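Local coordinates for protein ralf, proline/betaine transporter (Legionella pneumophila, PDB 4D7Q) that probably acts as a guanine nucleotide exchange factor, here as an engineered chimera of a Legionella RalF Sec7 domain and a Rickettsia RalF capping domain, at residues A[77-80]-A[81-85]; A[262-265]-A[266-269]; A[115-118]-A[119-123]; A[107-110]-A[111-114]. The protein carries 2 engineered substitutions. All blocks are in the same frame, centred on the assembly; numbering follows the deposited sequence.

How the contacts relate
From the N terminus, contact 1 comes first, on helix 73-84 of the Sec7 part; contact 4 follows at the start of helix 110-127, and contact 3 continues on that same helix. Contact 2 comes last, where strand 264-271 begins in the capping part. Each joins directly consecutive segments, so none closes a longer loop, and the four run in series without nesting or crossing. Contacts 1 and 3 touch, their centres about 10 Å apart, and bring the two Sec7 helices together. Leu116 of contact 3 packs on Pro107 of contact 4. Contact 4 meets contact 2 through Ala110 and Gln111, across a junction between the two fused parts.

Contact 1 (A[77-80]-A[81-85]); sequences QVLK and AFTSQ
Ala81, Lys80 and Leu79 account for most of the surface buried where two successive turns of helix 73-84 meet in the Sec7 part. Ala81 faces the preceding turn with both its amide and its methyl: its N donates to Gln77 O at 3.2 Å, while its CB lies 3.5 Å from Val78 O. Lys80 contributes mainly backbone. Its carbonyl O accepts from Ser84 N at 3.1 Å, and the long side chain runs outward from the helix before bending at its last torsion (chi4 80°). Leu79 does more with its side chain. With CG trans to the backbone N (chi1 173°), the chain lies alongside that of Thr83, both pointing the same way, and CD1 comes within 3.5 Å of Thr83 OG1. Leu79 CD1 also approaches the Phe82 ring obliquely, 4.3 Å from Phe82 CD2. The main chain adds Phe82 N to Val78 O at 2.8 Å and a bond from Thr83 N to Leu79 O. Next in sequence, Ser84 folds back so that its OG donates to Ala81 O at 2.8 Å, an acceptor shared with Gln85 N, which reaches it from the same face. The strongest partner of Thr83 OG1 lies off this helix, at Ser119 of helix 110-127, and Phe82 stacks on His53. Chemically, the turn is held by its main-chain bonds, while Leu79 and Thr83 present a methyl and a hydroxyl together, so that one strip of the helix offers both apolar and polar contacts to helix 110-127.

Contact 2 (A[262-265]-A[266-269]); sequences TGYK and GSVI
The first residues of strand 264-271, one arm of a beta hairpin in the capping part, are fastened by Tyr264, whose ring lies along the strand over Gly266 and ends at Ser267. The phenol OH donates to Ser267 OG at 2.6 Å, a short bond with Ser267 OG at the ring's edge and in its plane. The ring reaches this far because CG is trans to the backbone N (chi1 176°), which places it beside the carbonyl carbon and lets it follow the chain forward. Gly266 lies over one face: its CA sits 3.9 Å from the ring centroid and 21° off the normal, a CH-pi contact, and its N is 3.7 Å from the ring plane, offset toward the rim. In the antiparallel pairing with strand 277-283, both Lys265 and Gly266 make backbone bonds with Val282, as in a beta bulge, and Gly266 takes a phi of 132°, with backbone angles at which a side chain would collide with Lys265 O, a collision that glycine avoids. Ser267 OG is bonded onward to Glu279, which extends the polar chain from the tyrosine hydroxyl onto the partner strand. Just before the strand, Thr262 OG1 accepts from Tyr264 N at 3.3 Å in an ST turn leading from helix 256-262 into the strand. The aromatic ring also meets that of Tyr283 on the neighbouring strand.

Contact 3 (A[115-118]-A[119-123]); sequences RLVQ and SFSGA
Four consecutive i-to-i+4 bonds bind these two turns of helix 110-127, from Ser119 N to Arg115 O at 3.0 Å, through Phe120 N to Leu116 O and Ser121 N to Val117 O, to Gly122 N and Gln118 O at 3.0 Å. Ser121 adds a side-chain bond to this ladder. Its hydroxyl lies beside its own backbone N and points away from its carbonyl carbon (chi1 -59°), which turns it back along the helix, and OG donates to Val117 O at 2.7 Å. Val117 O is thus gripped twice by one residue, from the amide N-H and from a hydroxyl that stands well above the carbonyl plane, 43° out of it. Ser121 OG also lies 4.1 Å from Val117 CG1. Ser119 behaves differently: its CB rests 3.4 Å from Arg115 O, but OG is swung to the far side of CB from the backbone N (chi1 -170°), beside its own carbonyl carbon, where Thr83 is its partner. Phe120 leads its ring away from the turn, with Val117 O near the ring's edge. Around this segment the Sec7 helices close in. Leu116 and Ser119 lie against Leu79 of helix 73-84, Val117 packs on Ala142 and Phe143 of helix 135-152, and Ser121 touches Tyr139 of that helix. The ring of Phe120 meets Phe88 edge-to-face and reaches Leu97 of helix 93-102, so helix 110-127 lies packed among three others.

Contact 4 (A[107-110]-A[111-114]); sequences PGEA and QKID
Pro107 begins the contact by laying its ring obliquely across Lys112 and Ile113 as the chain enters helix 110-127 of the Sec7 part. Its CG is 3.6 Å from Lys112 CB, and its CD lies 4.1 Å from Ile113 CD1. Glu109, at the N-cap position, accepts through its carbonyl O from Ile113 N at 3.0 Å, the first of two main-chain bonds. The side chain of Glu109 runs beside that of Lys112, both extended beyond CG and pointing the same way. At their ends a salt bridge forms, Lys112 NZ to Glu109 OE2 at 2.9 Å; the ammonium approaches on the syn side, though 34° out of the carboxylate plane. Water 1 spans the same pair, donating to Glu109 OE1 at 2.9 Å and accepting a weak bond from Lys112 NZ. Ala110 follows, its O taking Asp114 N at 2.9 Å and lying 3.3 Å from Ile113 CG2. Lys112 also pairs with Asp66, and Glu109 OE1 with Gln281 of the fused capping part. The ammonium therefore has two carboxylate partners, and Glu109 is held through both oxygens. This double grip would limit the carboxylate's rotation, in this fusion partly through a residue of the capping part, while the proline ring covers the base of the lysine chain.

Contact 1 (A[77-80]-A[81-85])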
loop_
_atom_site.group_PDB
_atom_site.type_symbol
_atom_site.label_atom_id
_atom_site.label_comp_id
_atom_site.label_asym_id
_atom_site.label_seq_id
_atom_site.Cartn_x
_atom_site.Cartn_y
_atom_site.Cartn_z
ATOM N N GLN A 77 9.908 -3.087 11.120
ATOM C CA GLN A 77 11.047 -2.607 11.880
ATOM C C GLN A 77 11.933 -1.745 10.990
ATOM O O GLN A 77 12.434 -0.713 11.442
ATOM C CB GLN A 77 11.830 -3.766 12.501
ATOM C CG GLN A 77 11.165 -4.408 13.726
ATOM C CD GLN A 77 11.695 -5.801 13.976
ATOM O OE1 GLN A 77 12.625 -6.287 13.313
ATOM N NE2 GLN A 77 11.113 -6.490 14.936
ATOM N N VAL A 78 12.078 -2.140 9.713
ATOM C CA VAL A 78 12.861 -1.380 8.728
ATOM C C VAL A 78 12.194 -0.010 8.490
ATOM O O VAL A 78 12.881 1.021 8.531
ATOM C CB VAL A 78 13.147 -2.166 7.415
ATOM C CG1 VAL A 78 13.786 -1.250 6.364
ATOM C CG2 VAL A 78 14.066 -3.371 7.679
ATOM N N LEU A 79 10.851 0.000 8.269
ATOM C CA LEU A 79 10.095 1.237 8.074
ATOM C C LEU A 79 10.182 2.190 9.310
ATOM O O LEU A 79 10.333 3.410 9.135
ATOM C CB LEU A 79 8.638 0.942 7.684
ATOM C CG LEU A 79 7.672 2.164 7.618
ATOM C CD1 LEU A 79 8.078 3.137 6.505
ATOM C CD2 LEU A 79 6.213 1.697 7.471
ATOM N N LYS A 80 10.135 1.634 10.545
ATOM C CA LYS A 80 10.270 2.469 11.758
ATOM C C LYS A 80 11.643 3.175 11.724
ATOM O O LYS A 80 11.720 4.374 11.970
ATOM C CB LYS A 80 10.114 1.614 13.044
ATOM C CG LYS A 80 10.171 2.418 14.341
ATOM C CD LYS A 80 9.721 1.574 15.539
ATOM C CE LYS A 80 9.994 2.221 16.884
ATOM N NZ LYS A 80 8.967 3.239 17.243
ATOM N N ALA A 81 12.708 2.436 11.342
ATOM C CA ALA A 81 14.058 2.997 11.257
ATOM C C ALA A 81 14.141 4.024 10.110
ATOM O O ALA A 81 14.651 5.127 10.306
ATOM C CB ALA A 81 15.075 1.886 11.074
ATOM N N PHE A 82 13.535 3.696 8.956
ATOM C CA PHE A 82 13.498 4.544 7.766
ATOM C C PHE A 82 12.861 5.901 8.071
ATOM O O PHE A 82 13.459 6.928 7.767
ATOM C CB PHE A 82 12.743 3.821 6.625
ATOM C CG PHE A 82 12.621 4.592 5.315
ATOM C CD1 PHE A 82 13.612 4.503 4.340
ATOM C CD2 PHE A 82 11.494 5.363 5.043
ATOM C CE1 PHE A 82 13.476 5.179 3.116
ATOM C CE2 PHE A 82 11.380 6.065 3.844
ATOM C CZ PHE A 82 12.366 5.960 2.883
ATOM N N THR A 83 11.654 5.901 8.671
ATOM C CA THR A 83 10.928 7.138 9.011
ATOM C C THR A 83 11.608 7.964 10.130
ATOM O O THR A 83 11.638 9.191 10.030
ATOM C CB THR A 83 9.428 6.859 9.256
ATOM O OG1 THR A 83 8.907 6.094 8.165
ATOM C CG2 THR A 83 8.598 8.156 9.391
ATOM N N SER A 84 12.177 7.300 11.163
ATOM C CA SER A 84 12.864 7.968 12.289
ATOM C C SER A 84 14.100 8.753 11.852
ATOM O O SER A 84 14.491 9.712 12.523
ATOM C CB SER A 84 13.263 6.960 13.358
ATOM O OG SER A 84 14.300 6.122 12.872
ATOM N N GLN A 85 14.682 8.360 10.712
ATOM C CA GLN A 85 15.844 8.984 10.094
ATOM C C GLN A 85 15.441 10.284 9.361
ATOM O O GLN A 85 16.303 11.055 8.945
ATOM C CB GLN A 85 16.536 7.973 9.159
ATOM C CG GLN A 85 17.400 6.939 9.926
ATOM C CD GLN A 85 17.668 5.634 9.196
ATOM O OE1 GLN A 85 17.719 5.562 7.958
ATOM N NE2 GLN A 85 17.879 4.562 9.961
#

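Contact 2 (A[262-265]-A[266-269])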
loop_
_atom_site.group_PDB
_atom_site.type_symbol
_atom_site.label_atom_id
_atom_site.label_comp_id
_atom_site.label_asym_id
_atom_site.label_seq_id
_atom_site.Cartn_x
_atom_site.Cartn_y
_atom_site.Cartn_z
ATOM N N THR A 262 -9.793 4.541 0.634
ATOM C CA THR A 262 -9.072 3.821 -0.432
ATOM C C THR A 262 -9.972 2.956 -1.301
ATOM O O THR A 262 -9.538 2.484 -2.362
ATOM C CB THR A 262 -8.022 2.875 0.188
ATOM O OG1 THR A 262 -8.691 1.949 1.008
ATOM C CG2 THR A 262 -6.952 3.589 0.977
ATOM N N GLY A 263 -11.189 2.713 -0.825
ATOM C CA GLY A 263 -12.138 1.872 -1.538
ATOM C C GLY A 263 -11.905 0.391 -1.328
ATOM O O GLY A 263 -12.556 -0.440 -1.971
ATOM N N TYR A 264 -10.981 0.046 -0.413
ATOM C CA TYR A 264 -10.664 -1.342 -0.092
ATOM C C TYR A 264 -11.826 -1.933 0.658
ATOM O O TYR A 264 -12.116 -1.478 1.767
ATOM C CB TYR A 264 -9.384 -1.384 0.758
ATOM C CG TYR A 264 -8.955 -2.742 1.257
ATOM C CD1 TYR A 264 -8.791 -3.815 0.378
ATOM C CD2 TYR A 264 -8.552 -2.918 2.574
ATOM C CE1 TYR A 264 -8.329 -5.054 0.826
ATOM C CE2 TYR A 264 -8.104 -4.154 3.042
ATOM C CZ TYR A 264 -8.000 -5.221 2.166
ATOM O OH TYR A 264 -7.522 -6.411 2.642
ATOM N N LYS A 265 -12.528 -2.891 0.031
ATOM C CA LYS A 265 -13.703 -3.536 0.622
ATOM C C LYS A 265 -13.304 -4.723 1.500
ATOM O O LYS A 265 -14.097 -5.172 2.323
ATOM C CB LYS A 265 -14.723 -3.975 -0.450
ATOM C CG LYS A 265 -15.283 -2.850 -1.321
ATOM C CD LYS A 265 -16.142 -1.860 -0.517
ATOM C CE LYS A 265 -16.330 -0.558 -1.243
ATOM N NZ LYS A 265 -17.266 0.346 -0.520
ATOM N N GLY A 266 -12.083 -5.208 1.326
ATOM C CA GLY A 266 -11.580 -6.328 2.102
ATOM C C GLY A 266 -10.924 -7.382 1.245
ATOM O O GLY A 266 -10.874 -7.260 0.007
ATOM N N SER A 267 -10.410 -8.419 1.914
ATOM C CA SER A 267 -9.693 -9.509 1.245
ATOM C C SER A 267 -10.377 -10.861 1.379
ATOM O O SER A 267 -10.753 -11.276 2.479
ATOM C CB SER A 267 -8.259 -9.618 1.761
ATOM O OG SER A 267 -7.408 -8.611 1.236
ATOM N N VAL A 268 -10.527 -11.535 0.230
ATOM C CA VAL A 268 -11.033 -12.885 0.091
ATOM C C VAL A 268 -9.791 -13.773 0.246
ATOM O O VAL A 268 -8.867 -13.673 -0.565
ATOM C CB VAL A 268 -11.670 -13.124 -1.297
ATOM C CG1 VAL A 268 -12.305 -14.509 -1.372
ATOM C CG2 VAL A 268 -12.679 -12.028 -1.670
ATOM N N ILE A 269 -9.762 -14.620 1.289
ATOM C CA ILE A 269 -8.665 -15.538 1.553
ATOM C C ILE A 269 -9.130 -16.902 1.102
ATOM O O ILE A 269 -10.157 -17.397 1.574
ATOM C CB ILE A 269 -8.186 -15.488 3.046
ATOM C CG1 ILE A 269 -7.800 -14.026 3.509
ATOM C CG2 ILE A 269 -7.045 -16.500 3.323
ATOM C CD1 ILE A 269 -6.662 -13.309 2.732
#

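Contact 3 (A[115-118]-A[119-123])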
loop_
_atom_site.group_PDB
_atom_site.type_symbol
_atom_site.label_atom_id
_atom_site.label_comp_id
_atom_site.label_asym_id
_atom_site.label_seq_id
_atom_site.Cartn_x
_atom_site.Cartn_y
_atom_site.Cartn_z
ATOM N N ARG A 115 0.044 1.510 6.271
ATOM C CA ARG A 115 1.274 1.387 7.068
ATOM C C ARG A 115 2.198 2.611 6.932
ATOM O O ARG A 115 2.789 3.044 7.917
ATOM C CB ARG A 115 1.998 0.088 6.759
ATOM C CG ARG A 115 1.289 -1.086 7.401
ATOM C CD ARG A 115 1.988 -2.399 7.121
ATOM N NE ARG A 115 1.009 -3.460 7.253
ATOM C CZ ARG A 115 0.426 -4.065 6.234
ATOM N NH1 ARG A 115 0.819 -3.815 4.990
ATOM N NH2 ARG A 115 -0.510 -4.975 6.449
ATOM N N LEU A 116 2.279 3.199 5.734
ATOM C CA LEU A 116 3.097 4.391 5.496
ATOM C C LEU A 116 2.555 5.624 6.216
ATOM O O LEU A 116 3.306 6.348 6.834
ATOM C CB LEU A 116 3.228 4.650 3.986
ATOM C CG LEU A 116 3.988 3.589 3.163
ATOM C CD1 LEU A 116 4.161 4.053 1.747
ATOM C CD2 LEU A 116 5.357 3.206 3.797
ATOM N N VAL A 117 1.254 5.847 6.150
ATOM C CA VAL A 117 0.601 6.974 6.808
ATOM C C VAL A 117 0.713 6.799 8.349
ATOM O O VAL A 117 1.052 7.755 9.038
ATOM C CB VAL A 117 -0.851 7.186 6.295
ATOM C CG1 VAL A 117 -1.528 8.368 6.988
ATOM C CG2 VAL A 117 -0.884 7.367 4.768
ATOM N N GLN A 118 0.558 5.570 8.853
ATOM C CA GLN A 118 0.708 5.290 10.291
ATOM C C GLN A 118 2.144 5.588 10.761
ATOM O O GLN A 118 2.345 6.171 11.826
ATOM C CB GLN A 118 0.341 3.824 10.593
ATOM C CG GLN A 118 -1.171 3.564 10.483
ATOM C CD GLN A 118 -1.589 2.175 10.890
ATOM O OE1 GLN A 118 -2.486 1.586 10.299
ATOM N NE2 GLN A 118 -1.041 1.666 11.972
ATOM N N SER A 119 3.137 5.213 9.936
ATOM C CA SER A 119 4.543 5.457 10.224
ATOM C C SER A 119 4.833 6.963 10.316
ATOM O O SER A 119 5.427 7.405 11.301
ATOM C CB SER A 119 5.399 4.808 9.140
ATOM O OG SER A 119 6.758 4.847 9.522
ATOM N N PHE A 120 4.392 7.754 9.312
ATOM C CA PHE A 120 4.578 9.208 9.333
ATOM C C PHE A 120 3.884 9.815 10.558
ATOM O O PHE A 120 4.448 10.707 11.198
ATOM C CB PHE A 120 4.012 9.870 8.049
ATOM C CG PHE A 120 3.767 11.364 8.219
ATOM C CD1 PHE A 120 4.834 12.272 8.198
ATOM C CD2 PHE A 120 2.496 11.849 8.525
ATOM C CE1 PHE A 120 4.626 13.631 8.451
ATOM C CE2 PHE A 120 2.296 13.215 8.778
ATOM C CZ PHE A 120 3.363 14.097 8.730
ATOM N N SER A 121 2.640 9.372 10.841
ATOM C CA SER A 121 1.823 9.892 11.954
ATOM C C SER A 121 2.535 9.727 13.301
ATOM O O SER A 121 2.640 10.695 14.053
ATOM C CB SER A 121 0.451 9.210 11.981
ATOM O OG SER A 121 -0.224 9.436 10.752
ATOM N N GLY A 122 3.080 8.539 13.550
ATOM C CA GLY A 122 3.814 8.255 14.788
ATOM C C GLY A 122 5.093 9.061 14.917
ATOM O O GLY A 122 5.373 9.626 15.972
ATOM N N ALA A 123 5.854 9.174 13.817
ATOM C CA ALA A 123 7.120 9.906 13.818
ATOM C C ALA A 123 6.928 11.432 13.872
ATOM O O ALA A 123 7.647 12.099 14.605
ATOM C CB ALA A 123 7.966 9.504 12.627
#

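Contact 4 (A[107-110]-A[111-114])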
loop_
_atom_site.group_PDB
_atom_site.type_symbol
_atom_site.label_atom_id
_atom_site.label_comp_id
_atom_site.label_asym_id
_atom_site.label_seq_id
_atom_site.Cartn_x
_atom_site.Cartn_y
_atom_site.Cartn_z
ATOM N N PRO A 107 2.560 2.693 -2.829
ATOM C CA PRO A 107 1.872 1.434 -3.195
ATOM C C PRO A 107 0.403 1.695 -3.537
ATOM O O PRO A 107 -0.170 2.718 -3.109
ATOM C CB PRO A 107 2.010 0.564 -1.932
ATOM C CG PRO A 107 2.193 1.515 -0.819
ATOM C CD PRO A 107 2.893 2.735 -1.384
ATOM N N GLY A 108 -0.169 0.779 -4.320
ATOM C CA GLY A 108 -1.566 0.841 -4.741
ATOM C C GLY A 108 -2.471 -0.078 -3.942
ATOM O O GLY A 108 -3.617 -0.299 -4.327
ATOM N N GLU A 109 -1.944 -0.649 -2.843
ATOM C CA GLU A 109 -2.682 -1.535 -1.930
ATOM C C GLU A 109 -3.004 -0.762 -0.669
ATOM O O GLU A 109 -2.134 -0.052 -0.155
ATOM C CB GLU A 109 -1.882 -2.797 -1.608
ATOM C CG GLU A 109 -1.745 -3.710 -2.811
ATOM C CD GLU A 109 -0.686 -4.763 -2.610
ATOM O OE1 GLU A 109 -0.855 -5.630 -1.722
ATOM O OE2 GLU A 109 0.366 -4.650 -3.271
ATOM N N ALA A 110 -4.276 -0.817 -0.223
ATOM C CA ALA A 110 -4.745 -0.030 0.919
ATOM C C ALA A 110 -3.944 -0.275 2.209
ATOM O O ALA A 110 -3.577 0.686 2.882
ATOM C CB ALA A 110 -6.215 -0.293 1.175
ATOM N N GLN A 111 -3.723 -1.545 2.571
ATOM C CA GLN A 111 -3.007 -1.876 3.825
ATOM C C GLN A 111 -1.583 -1.371 3.828
ATOM O O GLN A 111 -1.078 -0.977 4.881
ATOM C CB GLN A 111 -3.009 -3.381 4.083
ATOM C CG GLN A 111 -4.375 -3.996 4.346
ATOM C CD GLN A 111 -4.145 -5.438 4.719
ATOM O OE1 GLN A 111 -3.411 -5.746 5.659
ATOM N NE2 GLN A 111 -4.627 -6.348 3.910
ATOM N N LYS A 112 -0.952 -1.348 2.630
ATOM C CA LYS A 112 0.396 -0.837 2.409
ATOM C C LYS A 112 0.425 0.691 2.563
ATOM O O LYS A 112 1.258 1.213 3.309
ATOM C CB LYS A 112 0.935 -1.302 1.054
ATOM C CG LYS A 112 1.223 -2.798 1.033
ATOM C CD LYS A 112 1.890 -3.262 -0.229
ATOM C CE LYS A 112 2.233 -4.729 -0.092
ATOM N NZ LYS A 112 2.484 -5.307 -1.422
ATOM N N ILE A 113 -0.496 1.418 1.910
ATOM C CA ILE A 113 -0.529 2.899 2.064
ATOM C C ILE A 113 -0.835 3.286 3.538
ATOM O O ILE A 113 -0.311 4.281 4.047
ATOM C CB ILE A 113 -1.446 3.636 1.012
ATOM C CG1 ILE A 113 -1.082 5.150 0.873
ATOM C CG2 ILE A 113 -2.938 3.499 1.328
ATOM C CD1 ILE A 113 0.088 5.449 -0.004
ATOM N N ASP A 114 -1.675 2.473 4.206
ATOM C CA ASP A 114 -2.058 2.626 5.601
ATOM C C ASP A 114 -0.810 2.519 6.497
ATOM O O ASP A 114 -0.602 3.367 7.362
ATOM C CB ASP A 114 -3.066 1.544 5.979
ATOM C CG ASP A 114 -3.795 1.812 7.271
ATOM O OD1 ASP A 114 -3.943 2.981 7.630
ATOM O OD2 ASP A 114 -4.241 0.858 7.895
HETATM O O HOH W 1 0.669 -7.883 -0.717
#